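Local coordinates for protein neurotoxin (Clostridium botulinum, PDB 1ZB7) that acts in the host cytosol as a zinc endopeptidase that cleaves the synaptobrevins VAMP1, VAMP2 and VAMP3, at residues Phe37-Ile40 with Asp41-Ile45. Residues are numbered along the deposited sequence; the frame is centred on the assembly and turned at random.
Sequences FRII and DRIWI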
ATOM      1  N   PHE A  37      28.563  25.732  -1.857  1.00 38.62           N
ATOM      2  CA  PHE A  37      29.619  25.286  -0.899  1.00 38.37           C
ATOM      3  C   PHE A  37      29.873  23.780  -1.114  1.00 38.95           C
ATOM      4  O   PHE A  37      28.950  22.937  -1.052  1.00 39.08           O
ATOM      5  CB  PHE A  37      29.241  25.538   0.539  1.00 37.70           C
ATOM      6  CG  PHE A  37      28.862  26.946   0.821  1.00 36.47           C
ATOM      7  CD1 PHE A  37      29.776  27.827   1.413  1.00 39.92           C
ATOM      8  CD2 PHE A  37      27.644  27.428   0.422  1.00 39.33           C
ATOM      9  CE1 PHE A  37      29.458  29.150   1.658  1.00 35.85           C
ATOM     10  CE2 PHE A  37      27.288  28.778   0.664  1.00 40.56           C
ATOM     11  CZ  PHE A  37      28.236  29.635   1.294  1.00 40.62           C
ATOM     12  N   ARG A  38      31.121  23.468  -1.432  1.00 38.92           N
ATOM     13  CA  ARG A  38      31.494  22.104  -1.649  1.00 39.55           C
ATOM     14  C   ARG A  38      31.993  21.543  -0.335  1.00 39.96           C
ATOM     15  O   ARG A  38      33.188  21.707   0.047  1.00 40.94           O
ATOM     16  CB  ARG A  38      32.536  21.952  -2.758  1.00 38.75           C
ATOM     17  CG  ARG A  38      32.722  20.489  -3.275  1.00 41.82           C
ATOM     18  CD  ARG A  38      33.872  20.230  -4.293  1.00 37.49           C
ATOM     19  NE  ARG A  38      35.169  20.455  -3.675  1.00 45.20           N
ATOM     20  CZ  ARG A  38      36.073  21.374  -4.040  1.00 46.99           C
ATOM     21  NH1 ARG A  38      35.847  22.182  -5.059  1.00 51.19           N
ATOM     22  NH2 ARG A  38      37.208  21.527  -3.343  1.00 45.44           N
ATOM     23  N   ILE A  39      31.088  20.841   0.306  1.00 39.24           N
ATOM     24  CA  ILE A  39      31.374  20.228   1.577  1.00 40.72           C
ATOM     25  C   ILE A  39      32.116  18.865   1.538  1.00 41.58           C
ATOM     26  O   ILE A  39      32.812  18.465   2.496  1.00 40.52           O
ATOM     27  CB  ILE A  39      30.048  20.094   2.393  1.00 40.44           C
ATOM     28  CG1 ILE A  39      29.015  19.260   1.597  1.00 44.13           C
ATOM     29  CG2 ILE A  39      29.524  21.451   2.720  1.00 37.02           C
ATOM     30  CD1 ILE A  39      28.148  18.476   2.495  1.00 46.99           C
ATOM     31  N   ILE A  40      31.922  18.163   0.428  1.00 44.03           N
ATOM     32  CA  ILE A  40      32.505  16.865   0.131  1.00 45.09           C
ATOM     33  C   ILE A  40      32.799  16.963  -1.337  1.00 45.12           C
ATOM     34  O   ILE A  40      32.109  17.668  -2.055  1.00 44.32           O
ATOM     35  CB  ILE A  40      31.502  15.663   0.402  1.00 46.09           C
ATOM     36  CG1 ILE A  40      31.171  15.532   1.881  1.00 49.41           C
ATOM     37  CG2 ILE A  40      32.154  14.279  -0.008  1.00 47.35           C
ATOM     38  CD1 ILE A  40      29.772  14.843   2.286  1.00 48.57           C
ATOM     39  N   ASP A  41      33.868  16.309  -1.806  1.00 47.03           N
ATOM     40  CA  ASP A  41      34.034  16.169  -3.266  1.00 47.37           C
ATOM     41  C   ASP A  41      32.749  15.747  -4.047  1.00 44.79           C
ATOM     42  O   ASP A  41      32.070  14.790  -3.698  1.00 44.31           O
ATOM     43  CB  ASP A  41      35.203  15.271  -3.590  1.00 49.01           C
ATOM     44  CG  ASP A  41      36.559  15.954  -3.146  1.00 60.22           C
ATOM     45  OD1 ASP A  41      37.083  16.974  -3.833  1.00 64.25           O
ATOM     46  OD2 ASP A  41      37.007  15.495  -2.061  1.00 67.83           O
ATOM     47  N   ARG A  42      32.459  16.544  -5.057  1.00 43.96           N
ATOM     48  CA  ARG A  42      31.369  16.362  -5.954  1.00 45.53           C
ATOM     49  C   ARG A  42      29.951  16.621  -5.372  1.00 42.40           C
ATOM     50  O   ARG A  42      29.000  16.468  -6.069  1.00 41.68           O
ATOM     51  CB  ARG A  42      31.526  14.985  -6.617  1.00 47.03           C
ATOM     52  CG  ARG A  42      32.833  15.034  -7.466  1.00 49.63           C
ATOM     53  CD  ARG A  42      32.775  14.109  -8.572  1.00 56.32           C
ATOM     54  NE  ARG A  42      33.271  14.695  -9.820  1.00 62.45           N
ATOM     55  CZ  ARG A  42      32.582  14.881 -10.972  1.00 64.79           C
ATOM     56  NH1 ARG A  42      31.225  14.629 -11.198  1.00 55.72           N
ATOM     57  NH2 ARG A  42      33.311  15.354 -11.956  1.00 67.64           N
ATOM     58  N   ILE A  43      29.902  17.102  -4.136  1.00 40.76           N
ATOM     59  CA  ILE A  43      28.658  17.363  -3.378  1.00 42.36           C
ATOM     60  C   ILE A  43      28.616  18.824  -2.847  1.00 41.89           C
ATOM     61  O   ILE A  43      29.453  19.242  -2.026  1.00 42.98           O
ATOM     62  CB  ILE A  43      28.530  16.375  -2.193  1.00 41.86           C
ATOM     63  CG1 ILE A  43      28.660  14.925  -2.664  1.00 41.05           C
ATOM     64  CG2 ILE A  43      27.245  16.622  -1.484  1.00 44.12           C
ATOM     65  CD1 ILE A  43      28.475  13.871  -1.512  1.00 46.04           C
ATOM     66  N   TRP A  44      27.630  19.554  -3.322  1.00 40.92           N
ATOM     67  CA  TRP A  44      27.481  20.958  -3.129  1.00 39.48           C
ATOM     68  C   TRP A  44      26.183  21.237  -2.329  1.00 39.22           C
ATOM     69  O   TRP A  44      25.173  20.593  -2.559  1.00 38.74           O
ATOM     70  CB  TRP A  44      27.393  21.661  -4.490  1.00 37.61           C
ATOM     71  CG  TRP A  44      28.688  21.564  -5.233  1.00 39.84           C
ATOM     72  CD1 TRP A  44      29.160  20.469  -6.065  1.00 37.94           C
ATOM     73  CD2 TRP A  44      29.720  22.534  -5.287  1.00 37.82           C
ATOM     74  NE1 TRP A  44      30.334  20.782  -6.566  1.00 38.79           N
ATOM     75  CE2 TRP A  44      30.733  22.013  -6.143  1.00 39.62           C
ATOM     76  CE3 TRP A  44      29.889  23.791  -4.718  1.00 38.68           C
ATOM     77  CZ2 TRP A  44      31.913  22.688  -6.402  1.00 41.47           C
ATOM     78  CZ3 TRP A  44      31.081  24.461  -4.934  1.00 40.85           C
ATOM     79  CH2 TRP A  44      32.073  23.930  -5.797  1.00 41.62           C
ATOM     80  N   ILE A  45      26.271  22.165  -1.364  1.00 39.30           N
ATOM     81  CA  ILE A  45      25.116  22.779  -0.702  1.00 39.14           C
ATOM     82  C   ILE A  45      24.864  24.199  -1.255  1.00 38.13           C
ATOM     83  O   ILE A  45      25.709  25.029  -1.293  1.00 38.50           O
ATOM     84  CB  ILE A  45      25.291  22.871   0.796  1.00 38.57           C
ATOM     85  CG1 ILE A  45      25.771  21.553   1.391  1.00 38.17           C
ATOM     86  CG2 ILE A  45      24.012  23.347   1.460  1.00 40.41           C
ATOM     87  CD1 ILE A  45      24.914  20.344   1.077  1.00 38.06           C
TER
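Phe37 and Ile45 form an antiparallel hydrogen-bonded pair in the beta hairpin made by strands 34-38 and 43-46. These are neighbouring strands of the mixed sheet of the zinc protease light chain. Phe37 N donates to Ile45 O at 3.0 Å. Ile45 N returns a straighter bond to Phe37 O at 2.8 Å. The same Phe37 O also takes a CA-H...O contact from Trp44. The edge of the Phe37 ring meets Ile45 O, and Phe8 packs edge-to-face with this ring.

Arg38 lies across the indole of Trp44. Its CB sits 3.5 Å from the centroid of the six-membered ring, almost on the ring normal, in a CH-pi contact. With CG anti to the backbone N (chi1 -166°), the chain runs on over the indole, and CG approaches CE2. A bend at chi3 then stands the guanidinium at 90° to the indole plane, with Trp44 CZ2 at its edge. Arg38 NE makes a long salt bridge to Asp41 OD1 at 4.0 Å. The oxygen sits well off the guanidinium plane, so the link is one of charge and not a hydrogen bond.

The strand direction breaks at Ile39. Its N gives a weak bond to Ile43 O. Its CG1, CG2 and CD1 all pack against Ile45, with CG1 4.0 Å from Ile45 CG1. Ile93 and Phe96 of helix 82-99 also touch Ile39.

A type II beta turn runs from Ile40 to Ile43. Ile43 N bonds to Ile40 O at 3.1 Å. The two side chains run alongside each other in the same direction, with Ile40 CG2 4.0 Å from Ile43 CD1. Helix 103-114 packs on both.

Backbone bonds and packed isoleucines thus hold the hairpin against the two helices. The Arg38-Asp41 attraction probably adds little, since Arg38 NH1 has its stronger partner in Asp17.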